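Local coordinates for protein internalin C2 (Listeria monocytogenes serotype 4b str. F2365, PDB 4FHO) that probably serves the bacterium in adhering to or invading host cells, as a leucine-rich repeat protein of the internalin family, at residues 46-52 with 67-73; 90-96 with 112-118; 163-169 with 185-191; 204-210 with 225-231. All coordinates share one frame; numbering follows the deposited sequence. Where two conformers were deposited one is given.

Contact 1: 46-52 with 67-73; sequences LDGIATL and YLNNLIG
Asn69 and Asn70 reach across to Asp47 where the helical N-terminal cap of the internalin runs into the first strand of its leucine-rich repeat sheet. The polar contacts gather on Asp47: Asn69 ND2 gives a bond to OD1 (2.7 Å) on its syn lone pair, the amide and carboxylate planes turned 47° apart, while Asn70 ND2 binds the backbone O of Asp47 (2.9 Å) from a position tilted 21° out of the carbonyl plane. Asn69 ND2 also serves Glu7 O, and Asn70 OD1 accepts a hydrogen bond from Lys92 NZ. Among backbone groups, Ala50 O takes two donors, both in its carbonyl plane: Ile72 N at 2.7 Å and Gly73 N at 3.2 Å. Leu52 N then bonds Gly73 O, completing the parallel pairing of Thr51 with Gly73. The apolar contacts centre on Leu68, whose CG, anti to the carbonyl carbon (chi1 -50°), carries both methyls toward segment 46-52. Leu68 CD2 meets Leu46 CD2 (3.7 Å) and Ile49 CD1 (3.8 Å), and Leu68 CD1 touches Leu52 CD2 (3.6 Å). Helix 22-31 packs on Leu46, Ile49 and Leu52. Ile49 O is buried here without a hydrogen-bonding partner, 3.6 Å from Leu71 CA.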
# COMPACT_ATOMS: atom_id res chain seq x y z
N LEU A 46 -6.41 8.08 22.29
CA LEU A 46 -6.12 7.15 21.19
C LEU A 46 -7.15 7.28 20.05
O LEU A 46 -6.76 7.30 18.88
CB LEU A 46 -6.03 5.71 21.71
CG LEU A 46 -4.94 5.37 22.73
CD1 LEU A 46 -4.91 3.89 23.02
CD2 LEU A 46 -3.57 5.81 22.22
N ASP A 47 -8.43 7.41 20.39
CA ASP A 47 -9.51 7.61 19.39
C ASP A 47 -9.41 8.94 18.61
O ASP A 47 -9.98 9.04 17.52
CB ASP A 47 -10.91 7.43 20.01
CG ASP A 47 -11.28 5.96 20.29
OD1 ASP A 47 -10.71 5.03 19.67
OD2 ASP A 47 -12.16 5.71 21.12
N GLY A 48 -8.70 9.94 19.15
CA GLY A 48 -8.42 11.20 18.45
C GLY A 48 -7.22 11.22 17.50
O GLY A 48 -6.98 12.25 16.87
N ILE A 49 -6.47 10.12 17.38
CA ILE A 49 -5.34 10.03 16.43
C ILE A 49 -5.89 9.68 15.04
O ILE A 49 -6.34 8.56 14.81
CB ILE A 49 -4.26 9.00 16.85
CG1 ILE A 49 -3.72 9.34 18.24
CG2 ILE A 49 -3.11 8.99 15.83
CD1 ILE A 49 -2.68 8.39 18.77
N ALA A 50 -5.84 10.65 14.12
CA ALA A 50 -6.28 10.46 12.74
C ALA A 50 -5.15 9.93 11.85
O ALA A 50 -5.39 9.08 11.01
CB ALA A 50 -6.86 11.75 12.18
N THR A 51 -3.94 10.46 12.04
CA THR A 51 -2.75 10.10 11.26
C THR A 51 -1.57 9.84 12.19
O THR A 51 -1.43 10.50 13.22
CB THR A 51 -2.37 11.20 10.25
OG1 THR A 51 -2.13 12.43 10.93
CG2 THR A 51 -3.48 11.42 9.23
N LEU A 52 -0.75 8.86 11.81
CA LEU A 52 0.45 8.47 12.58
C LEU A 52 1.59 8.24 11.58
O LEU A 52 1.41 7.51 10.59
CB LEU A 52 0.15 7.23 13.42
CG LEU A 52 1.09 6.86 14.58
CD1 LEU A 52 1.14 7.96 15.63
CD2 LEU A 52 0.67 5.56 15.23
N TYR A 67 -5.68 -0.29 18.94
CA TYR A 67 -6.46 0.65 19.76
C TYR A 67 -6.74 1.97 19.05
O TYR A 67 -7.60 2.73 19.51
CB TYR A 67 -5.79 0.89 21.12
CG TYR A 67 -5.59 -0.37 21.92
CD1 TYR A 67 -6.69 -1.04 22.49
CD2 TYR A 67 -4.32 -0.92 22.10
CE1 TYR A 67 -6.52 -2.24 23.19
CE2 TYR A 67 -4.14 -2.09 22.83
CZ TYR A 67 -5.24 -2.75 23.38
OH TYR A 67 -5.06 -3.91 24.09
N LEU A 68 -6.04 2.25 17.95
CA LEU A 68 -6.27 3.48 17.19
C LEU A 68 -7.45 3.25 16.22
O LEU A 68 -7.25 3.12 15.00
CB LEU A 68 -4.98 3.93 16.49
CG LEU A 68 -3.73 4.02 17.39
CD1 LEU A 68 -2.57 4.58 16.58
CD2 LEU A 68 -3.95 4.86 18.63
N ASN A 69 -8.67 3.24 16.78
CA ASN A 69 -9.91 2.90 16.03
C ASN A 69 -10.17 3.81 14.82
O ASN A 69 -10.52 3.32 13.75
CB ASN A 69 -11.15 2.91 16.93
CG ASN A 69 -11.09 1.87 18.02
OD1 ASN A 69 -11.03 0.67 17.76
ND2 ASN A 69 -11.10 2.34 19.26
N ASN A 70 -9.96 5.12 15.00
CA ASN A 70 -10.26 6.12 13.98
C ASN A 70 -9.04 6.54 13.14
O ASN A 70 -9.09 7.59 12.48
CB ASN A 70 -10.91 7.35 14.64
CG ASN A 70 -12.17 6.99 15.42
OD1 ASN A 70 -12.96 6.16 14.97
ND2 ASN A 70 -12.35 7.59 16.59
N LEU A 71 -7.98 5.71 13.14
CA LEU A 71 -6.77 5.96 12.32
C LEU A 71 -7.17 5.94 10.83
O LEU A 71 -7.89 5.04 10.39
CB LEU A 71 -5.70 4.90 12.59
CG LEU A 71 -4.29 5.16 12.03
CD1 LEU A 71 -3.64 6.37 12.68
CD2 LEU A 71 -3.45 3.91 12.23
N ILE A 72 -6.75 6.98 10.12
CA ILE A 72 -7.02 7.22 8.69
C ILE A 72 -5.76 7.02 7.84
O ILE A 72 -5.84 6.41 6.78
CB ILE A 72 -7.61 8.64 8.49
CG1 ILE A 72 -9.05 8.70 9.01
CG2 ILE A 72 -7.62 9.06 7.02
CD1 ILE A 72 -9.62 10.10 9.11
N GLY A 73 -4.62 7.54 8.30
CA GLY A 73 -3.34 7.46 7.58
C GLY A 73 -2.25 6.87 8.45
O GLY A 73 -2.08 7.28 9.59

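Contact 2: 90-96 with 112-118; sequences LTKITEL and LQSIKTL
Ser114 OG and the N-H groups of Lys116 and Thr117 approach the flat peptide groups of Ile93 and Thr94 at their carbonyl oxygens. Ser114 OG donates to Ile93 O (2.6 Å) from 28° off the carbonyl plane. Thr94 O is gripped by two donors: Thr117 N (2.9 Å) lies almost in line with the C=O bond, and Lys116 N (2.8 Å) comes in at a wider bend, 23° off the plane. Ser114 can reach its acceptor because OG stands between its own backbone N and carbonyl carbon (chi1 59°), on the side facing the other segment. Leu96 N to Thr117 O (3.0 Å) completes the Glu95-Thr117 bridge on one face of the sheet, and the pairing continues with Leu96 beside Leu118 on the other. On that second face the CD2 branch of Leu96 runs against Ile115 CD1 (3.7 Å), and Leu96 CB meets Leu118 CD1 (4.0 Å), the two leucines lying side by side and pointing alike. Ile93 CG2 rests on Ile115 CG1 in the same core. These are adjacent turns of the leucine-rich repeat solenoid: Ile93 and Leu96 pack on Leu74 of strand 73-75, and Thr117 and Leu118 on strand 139-141.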
# COMPACT_ATOMS: atom_id res chain seq x y z
N LEU A 90 -8.80 -2.65 11.96
CA LEU A 90 -8.95 -1.23 11.66
C LEU A 90 -9.92 -1.07 10.48
O LEU A 90 -9.75 -1.72 9.45
CB LEU A 90 -7.61 -0.57 11.32
CG LEU A 90 -6.53 -0.53 12.42
CD1 LEU A 90 -5.31 0.24 11.95
CD2 LEU A 90 -7.04 0.07 13.71
N THR A 91 -10.92 -0.21 10.66
CA THR A 91 -12.03 -0.05 9.71
C THR A 91 -12.06 1.29 8.96
O THR A 91 -12.81 1.39 7.99
CB THR A 91 -13.38 -0.25 10.44
OG1 THR A 91 -13.51 0.74 11.47
CG2 THR A 91 -13.45 -1.66 11.05
N LYS A 92 -11.26 2.28 9.37
CA LYS A 92 -11.23 3.63 8.75
C LYS A 92 -9.89 4.05 8.09
O LYS A 92 -9.79 5.16 7.59
CB LYS A 92 -11.63 4.67 9.81
CG LYS A 92 -13.06 4.49 10.29
CD LYS A 92 -13.47 5.56 11.29
CE LYS A 92 -14.80 5.21 11.94
NZ LYS A 92 -14.95 6.01 13.19
N ILE A 93 -8.89 3.16 8.08
CA ILE A 93 -7.59 3.43 7.43
C ILE A 93 -7.81 3.54 5.91
O ILE A 93 -8.42 2.64 5.32
CB ILE A 93 -6.49 2.39 7.82
CG1 ILE A 93 -5.13 2.74 7.21
CG2 ILE A 93 -6.86 0.97 7.41
CD1 ILE A 93 -3.96 2.02 7.86
N THR A 94 -7.43 4.68 5.33
CA THR A 94 -7.48 4.91 3.85
C THR A 94 -6.10 5.00 3.17
O THR A 94 -6.02 4.82 1.96
CB THR A 94 -8.29 6.17 3.48
OG1 THR A 94 -7.66 7.35 3.99
CG2 THR A 94 -9.71 6.09 4.04
N GLU A 95 -5.06 5.31 3.95
CA GLU A 95 -3.69 5.49 3.47
C GLU A 95 -2.79 4.62 4.32
O GLU A 95 -2.68 4.83 5.53
CB GLU A 95 -3.30 6.97 3.57
CG GLU A 95 -1.87 7.28 3.14
CD GLU A 95 -0.99 7.81 4.27
OE1 GLU A 95 -1.00 9.04 4.53
OE2 GLU A 95 -0.25 7.00 4.88
N LEU A 96 -2.16 3.62 3.70
CA LEU A 96 -1.21 2.72 4.38
C LEU A 96 0.11 2.67 3.60
O LEU A 96 0.13 2.21 2.47
CB LEU A 96 -1.82 1.32 4.52
CG LEU A 96 -1.04 0.26 5.26
CD1 LEU A 96 -0.62 0.69 6.67
CD2 LEU A 96 -1.90 -1.00 5.28
N LEU A 112 -8.91 -5.06 5.18
CA LEU A 112 -8.89 -3.58 5.27
C LEU A 112 -9.55 -2.95 4.03
O LEU A 112 -8.88 -2.27 3.25
CB LEU A 112 -7.44 -3.07 5.46
CG LEU A 112 -6.64 -3.64 6.64
CD1 LEU A 112 -5.30 -2.94 6.73
CD2 LEU A 112 -7.37 -3.54 7.95
N GLN A 113 -10.86 -3.15 3.88
CA GLN A 113 -11.63 -2.72 2.67
C GLN A 113 -11.64 -1.20 2.45
O GLN A 113 -11.74 -0.74 1.30
CB GLN A 113 -13.07 -3.26 2.71
CG GLN A 113 -13.85 -3.08 1.40
CD GLN A 113 -15.18 -3.82 1.33
OE1 GLN A 113 -15.72 -4.27 2.35
NE2 GLN A 113 -15.72 -3.94 0.12
N SER A 114 -11.50 -0.43 3.54
CA SER A 114 -11.43 1.04 3.46
C SER A 114 -10.20 1.64 2.75
O SER A 114 -10.23 2.84 2.41
CB SER A 114 -11.55 1.66 4.86
OG SER A 114 -10.54 1.21 5.74
N ILE A 115 -9.14 0.84 2.51
CA ILE A 115 -7.87 1.37 1.94
C ILE A 115 -8.02 1.92 0.51
O ILE A 115 -8.50 1.22 -0.39
CB ILE A 115 -6.70 0.36 1.99
CG1 ILE A 115 -6.33 0.04 3.44
CG2 ILE A 115 -5.44 0.92 1.34
CD1 ILE A 115 -5.22 -1.00 3.58
N LYS A 116 -7.64 3.19 0.34
CA LYS A 116 -7.61 3.88 -0.97
C LYS A 116 -6.18 3.98 -1.55
O LYS A 116 -6.03 3.88 -2.76
CB LYS A 116 -8.18 5.29 -0.86
CG LYS A 116 -9.69 5.35 -0.65
CD LYS A 116 -10.11 6.72 -0.13
CE LYS A 116 -11.37 7.26 -0.76
NZ LYS A 116 -11.47 8.71 -0.42
N THR A 117 -5.18 4.19 -0.71
CA THR A 117 -3.77 4.32 -1.14
C THR A 117 -2.94 3.31 -0.36
O THR A 117 -2.97 3.31 0.88
CB THR A 117 -3.26 5.75 -0.92
OG1 THR A 117 -4.02 6.67 -1.72
CG2 THR A 117 -1.73 5.91 -1.23
N LEU A 118 -2.24 2.43 -1.09
CA LEU A 118 -1.43 1.38 -0.49
C LEU A 118 -0.04 1.35 -1.11
O LEU A 118 0.07 1.23 -2.33
CB LEU A 118 -2.13 0.03 -0.70
CG LEU A 118 -1.46 -1.23 -0.16
CD1 LEU A 118 -1.16 -1.03 1.32
CD2 LEU A 118 -2.36 -2.44 -0.36

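Contact 3: 163-169 with 185-191; sequences SIGNNQV and RADDNKI. With SO4 (sulfate ion), chain C.
Ser163 and Arg185 pair in parallel, Ile164 N bonding Arg185 O (2.8 Å), after which both segments leave the sheet and turn in step, with Asn166 N on Asp187 O and, further on, Lys190 N on Val169 O. Asn189 bridges the two turns. With CG anti to its carbonyl carbon (chi1 -87°), its amide faces the preceding turn: Asn189 ND2 donates to Ile164 O (2.9 Å) and to Ala186 O (3.1 Å) of its own segment, while Asn189 OD1 takes Val169 N (3.1 Å) and, weakly, Asn167 N. Asn167 ND2 reaches the same Ile164 O (3.0 Å) from the opposite face of the carbonyl. Apolar contact is small, chiefly Ile164 CG1 on Ala186 CB. At the surface, Lys190 NZ makes a weak bond to Gln168 OE1. Arg185 stretches away and meets a sulfate edge-on, NH1 to O2 and NH2 to O4 at 2.9 Å each, while its NE is salt-bridged to Glu205. These amides belong to the row of asparagines, one per turn, that runs along a leucine-rich repeat solenoid: Asn167 also binds Leu142 O, and Asn211 does for Ala186 O what Asn189 does for Ile164 O. Buried backbone carbonyls and N-H groups of successive turns are thus satisfied by side-chain amides, and the sulfate, probably from the crystallisation liquor, implies that the Arg185 end can hold an anion.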
# COMPACT_ATOMS: atom_id res chain seq x y z
N SER A 163 1.69 1.05 -9.94
CA SER A 163 3.12 0.98 -10.13
C SER A 163 3.57 -0.44 -9.81
O SER A 163 3.45 -0.88 -8.67
CB SER A 163 3.77 2.02 -9.23
OG SER A 163 5.10 2.21 -9.60
N ILE A 164 4.11 -1.13 -10.81
CA ILE A 164 4.55 -2.53 -10.72
C ILE A 164 5.97 -2.75 -11.27
O ILE A 164 6.35 -3.88 -11.58
CB ILE A 164 3.55 -3.48 -11.43
CG1 ILE A 164 3.34 -3.09 -12.89
CG2 ILE A 164 2.23 -3.52 -10.67
CD1 ILE A 164 2.67 -4.17 -13.72
N GLY A 165 6.78 -1.69 -11.31
CA GLY A 165 8.15 -1.77 -11.82
C GLY A 165 9.07 -2.66 -11.00
O GLY A 165 8.81 -2.87 -9.83
N ASN A 166 10.09 -3.24 -11.63
CA ASN A 166 11.03 -4.16 -10.97
C ASN A 166 10.32 -5.34 -10.30
O ASN A 166 10.39 -5.52 -9.09
CB ASN A 166 11.94 -3.40 -9.99
CG ASN A 166 12.76 -2.33 -10.68
OD1 ASN A 166 13.81 -2.61 -11.24
ND2 ASN A 166 12.29 -1.10 -10.63
N ASN A 167 9.54 -6.07 -11.09
CA ASN A 167 8.92 -7.32 -10.67
C ASN A 167 9.23 -8.37 -11.76
O ASN A 167 10.18 -8.18 -12.52
CB ASN A 167 7.43 -7.06 -10.39
CG ASN A 167 7.19 -6.50 -9.01
OD1 ASN A 167 7.36 -7.20 -8.04
ND2 ASN A 167 6.80 -5.22 -8.92
N GLN A 168 8.44 -9.45 -11.85
CA GLN A 168 8.61 -10.48 -12.87
C GLN A 168 7.28 -10.70 -13.62
O GLN A 168 6.97 -11.81 -14.01
CB GLN A 168 9.07 -11.78 -12.19
CG GLN A 168 10.38 -11.68 -11.41
CD GLN A 168 11.46 -12.61 -11.92
OE1 GLN A 168 12.10 -12.34 -12.94
NE2 GLN A 168 11.67 -13.72 -11.21
N VAL A 169 6.52 -9.62 -13.83
CA VAL A 169 5.20 -9.68 -14.43
C VAL A 169 5.36 -9.98 -15.92
O VAL A 169 6.17 -9.34 -16.58
CB VAL A 169 4.43 -8.34 -14.25
CG1 VAL A 169 3.14 -8.31 -15.05
CG2 VAL A 169 4.13 -8.09 -12.79
N ARG A 185 3.04 2.28 -14.39
CA ARG A 185 4.49 2.23 -14.36
C ARG A 185 4.92 0.78 -14.20
O ARG A 185 4.62 0.17 -13.18
CB ARG A 185 5.03 3.09 -13.24
CG ARG A 185 4.88 4.57 -13.54
CD ARG A 185 5.49 5.36 -12.41
NE ARG A 185 5.52 6.78 -12.71
CZ ARG A 185 6.12 7.70 -11.97
NH1 ARG A 185 6.77 7.38 -10.84
NH2 ARG A 185 6.07 8.97 -12.35
N ALA A 186 5.59 0.25 -15.22
CA ALA A 186 5.93 -1.17 -15.30
C ALA A 186 7.32 -1.43 -15.88
O ALA A 186 7.54 -2.48 -16.49
CB ALA A 186 4.86 -1.92 -16.09
N ASP A 187 8.27 -0.52 -15.60
CA ASP A 187 9.68 -0.70 -16.05
C ASP A 187 10.28 -1.96 -15.41
O ASP A 187 10.07 -2.19 -14.23
CB ASP A 187 10.57 0.50 -15.68
CG ASP A 187 10.26 1.77 -16.48
OD1 ASP A 187 9.53 1.71 -17.49
OD2 ASP A 187 10.77 2.86 -16.12
N ASP A 188 11.02 -2.75 -16.19
CA ASP A 188 11.82 -3.89 -15.69
C ASP A 188 10.89 -5.01 -15.19
O ASP A 188 10.75 -5.25 -14.00
CB ASP A 188 12.90 -3.43 -14.68
CG ASP A 188 13.95 -4.51 -14.37
OD1 ASP A 188 13.86 -5.67 -14.83
OD2 ASP A 188 14.89 -4.20 -13.61
N ASN A 189 10.26 -5.66 -16.16
CA ASN A 189 9.37 -6.78 -15.97
C ASN A 189 9.61 -7.77 -17.14
O ASN A 189 10.66 -7.69 -17.79
CB ASN A 189 7.93 -6.26 -15.87
CG ASN A 189 7.55 -5.87 -14.46
OD1 ASN A 189 7.50 -6.72 -13.56
ND2 ASN A 189 7.26 -4.60 -14.26
N LYS A 190 8.69 -8.69 -17.39
CA LYS A 190 8.80 -9.64 -18.50
C LYS A 190 7.60 -9.47 -19.44
O LYS A 190 7.05 -10.45 -19.93
CB LYS A 190 8.90 -11.07 -17.95
CG LYS A 190 10.10 -11.32 -17.04
CD LYS A 190 11.38 -11.56 -17.85
CE LYS A 190 12.63 -11.39 -17.01
NZ LYS A 190 12.61 -12.18 -15.75
N ILE A 191 7.23 -8.22 -19.73
CA ILE A 191 6.06 -7.92 -20.55
C ILE A 191 6.47 -7.99 -22.04
O ILE A 191 7.49 -7.41 -22.43
CB ILE A 191 5.45 -6.54 -20.18
CG1 ILE A 191 4.96 -6.54 -18.71
CG2 ILE A 191 4.30 -6.15 -21.11
CD1 ILE A 191 4.71 -5.17 -18.11
S SO4 C . 7.94 10.23 -9.05
O1 SO4 C . 9.17 10.83 -9.64
O2 SO4 C . 8.17 8.79 -8.79
O3 SO4 C . 7.60 10.91 -7.77
O4 SO4 C . 6.82 10.41 -10.00

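Contact 4: 204-210 with 225-231; sequences IEVHLKD and LFIVTLT
Thr229 and Thr231 both carry OG1 between the backbone N and the carbonyl carbon (chi1 63° and 56°), which turns these hydroxyls to the neighbouring segment. Thr231 OG1 accepts a bond from Asp210 N (2.8 Å). Thr229 OG1 makes only a weak one with Leu208 N (3.4 Å), whose stronger acceptor is Thr229 O; the same OG1 approaches the His207 ring obliquely, near CD2 (3.7 Å). Ile227 CG2 lies at the edge of that ring, near its plane. Strands 205-207 and 227-229 run parallel, 3° and 4.8 Å between their short axes. At their start Ile204 O takes two bonds, one from Phe226 N (2.7 Å) in its carbonyl plane and on a lone pair, the other from Ile227 N (3.2 Å) nearly straight on. Val206 N to Ile227 O and Thr229 N to Val206 O carry the pairing forward. Glu205 lays its CG beside Ile227 CG2 on the face shared with His207 and Thr229. On the other face Val206 CG2 meets Leu225 CD1 (3.7 Å), and Leu208 CB lies against Leu230 CD2. Beyond the strands a water accepts from Thr231 N (2.9 Å) and donates to Leu208 O. Thr231 bears the terminal carboxylate of this fragment. Such in-register strands, one face mostly polar (Glu205, His207, Thr229, with Ile227 among them) and the other aliphatic (Val206, Val228), are typical of the parallel sheet of a leucine-rich repeat solenoid, here at its last strand.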
# COMPACT_ATOMS: atom_id res chain seq x y z
N ILE A 204 -2.51 8.26 -19.35
CA ILE A 204 -1.70 9.44 -19.61
C ILE A 204 -0.21 9.06 -19.69
O ILE A 204 0.50 9.52 -20.60
CB ILE A 204 -1.91 10.52 -18.52
CG1 ILE A 204 -3.40 10.88 -18.38
CG2 ILE A 204 -1.11 11.78 -18.86
CD1 ILE A 204 -3.68 11.95 -17.34
N GLU A 205 0.25 8.23 -18.76
CA GLU A 205 1.67 7.91 -18.59
C GLU A 205 1.81 6.40 -18.51
O GLU A 205 1.22 5.78 -17.62
CB GLU A 205 2.19 8.59 -17.31
CG GLU A 205 3.60 8.20 -16.85
CD GLU A 205 4.07 9.05 -15.67
OE1 GLU A 205 4.24 10.27 -15.86
OE2 GLU A 205 4.28 8.50 -14.57
N VAL A 206 2.56 5.82 -19.45
CA VAL A 206 2.83 4.39 -19.49
C VAL A 206 4.34 4.19 -19.51
O VAL A 206 5.00 4.60 -20.45
CB VAL A 206 2.17 3.71 -20.68
CG1 VAL A 206 2.31 2.19 -20.60
CG2 VAL A 206 0.69 4.05 -20.72
N HIS A 207 4.91 3.61 -18.46
CA HIS A 207 6.35 3.36 -18.39
C HIS A 207 6.57 1.88 -18.59
O HIS A 207 6.18 1.06 -17.75
CB HIS A 207 6.95 3.86 -17.08
CG HIS A 207 7.11 5.36 -16.97
ND1 HIS A 207 7.77 5.93 -15.94
CD2 HIS A 207 6.70 6.39 -17.79
CE1 HIS A 207 7.76 7.27 -16.10
NE2 HIS A 207 7.12 7.55 -17.23
N LEU A 208 7.21 1.52 -19.71
CA LEU A 208 7.45 0.12 -20.10
C LEU A 208 8.91 -0.15 -20.51
O LEU A 208 9.16 -1.02 -21.31
CB LEU A 208 6.48 -0.28 -21.21
CG LEU A 208 4.98 -0.38 -20.85
CD1 LEU A 208 4.14 -0.42 -22.11
CD2 LEU A 208 4.65 -1.57 -19.98
N LYS A 209 9.87 0.55 -19.89
CA LYS A 209 11.31 0.34 -20.17
C LYS A 209 11.75 -1.06 -19.73
O LYS A 209 11.16 -1.60 -18.84
CB LYS A 209 12.20 1.38 -19.46
CG LYS A 209 11.93 2.82 -19.88
CD LYS A 209 12.72 3.84 -19.08
CE LYS A 209 14.20 3.76 -19.33
NZ LYS A 209 14.88 5.06 -19.07
N ASP A 210 12.78 -1.61 -20.38
CA ASP A 210 13.37 -2.93 -20.03
C ASP A 210 12.31 -4.04 -19.93
O ASP A 210 12.27 -4.81 -18.98
CB ASP A 210 14.24 -2.83 -18.76
CG ASP A 210 15.54 -2.08 -19.01
OD1 ASP A 210 16.52 -2.72 -19.42
OD2 ASP A 210 15.57 -0.85 -18.79
N LEU A 225 -2.72 10.06 -24.12
CA LEU A 225 -1.40 9.55 -23.79
C LEU A 225 -0.40 10.70 -23.92
O LEU A 225 -0.29 11.30 -24.99
CB LEU A 225 -1.06 8.39 -24.75
CG LEU A 225 -0.16 7.20 -24.43
CD1 LEU A 225 -0.48 6.58 -23.08
CD2 LEU A 225 -0.31 6.18 -25.55
N PHE A 226 0.27 11.06 -22.82
CA PHE A 226 1.37 12.03 -22.84
C PHE A 226 2.71 11.36 -23.14
O PHE A 226 3.50 11.93 -23.88
CB PHE A 226 1.47 12.87 -21.56
CG PHE A 226 2.60 13.88 -21.59
CD1 PHE A 226 2.48 15.06 -22.34
CD2 PHE A 226 3.80 13.62 -20.93
CE1 PHE A 226 3.52 15.98 -22.40
CE2 PHE A 226 4.85 14.54 -20.99
CZ PHE A 226 4.71 15.72 -21.72
N ILE A 227 2.97 10.19 -22.55
CA ILE A 227 4.25 9.49 -22.74
C ILE A 227 4.15 7.98 -22.56
O ILE A 227 3.47 7.49 -21.65
CB ILE A 227 5.37 10.09 -21.85
CG1 ILE A 227 6.77 9.61 -22.29
CG2 ILE A 227 5.12 9.83 -20.36
CD1 ILE A 227 7.91 10.23 -21.50
N VAL A 228 4.78 7.25 -23.48
CA VAL A 228 5.09 5.84 -23.33
C VAL A 228 6.60 5.73 -23.40
O VAL A 228 7.19 6.32 -24.31
CB VAL A 228 4.50 4.98 -24.45
CG1 VAL A 228 4.77 3.51 -24.16
CG2 VAL A 228 3.00 5.22 -24.58
N THR A 229 7.22 4.99 -22.49
CA THR A 229 8.67 4.77 -22.52
C THR A 229 8.98 3.31 -22.78
O THR A 229 8.27 2.42 -22.30
CB THR A 229 9.34 5.25 -21.22
OG1 THR A 229 8.86 4.50 -20.13
CG2 THR A 229 9.03 6.75 -20.98
N LEU A 230 10.04 3.07 -23.56
CA LEU A 230 10.57 1.73 -23.83
C LEU A 230 12.10 1.76 -23.81
O LEU A 230 12.69 2.84 -23.74
CB LEU A 230 10.12 1.25 -25.21
CG LEU A 230 8.63 1.02 -25.49
CD1 LEU A 230 8.39 0.86 -26.99
CD2 LEU A 230 8.09 -0.18 -24.73
N THR A 231 12.72 0.59 -23.84
CA THR A 231 14.11 0.41 -24.28
C THR A 231 14.23 -0.76 -25.26
O THR A 231 13.25 -1.45 -25.55
CB THR A 231 15.06 0.16 -23.10
OG1 THR A 231 14.59 -0.96 -22.36
CG2 THR A 231 15.13 1.39 -22.20
OXT THR A 231 15.30 -1.06 -25.80
O HOH W 1 11.29 -1.85 -23.10

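Overall arrangement
Contacts 2 to 4 join successive turns of one solenoid, and contact 1 joins the cap and first strand to the next turn; all follow one another along the chain. Contacts 1 and 2 adjoin, centres 12 Å apart: Ile72 O is 2.8 Å from Thr94 N. Contacts 3 and 4 adjoin at the same spacing, through Ala186 N and His207 O (2.7 Å) and Asp187 OD1 and Lys209 N. Between the two pairs, contacts 2 and 3 have centres 25 Å apart, and contacts 1 and 4, at 38 Å, lie on opposite sides of the chain's centre. The sulfate of contact 3 lies about 6 Å, nearest atoms, from the side chain of Glu205 in contact 4.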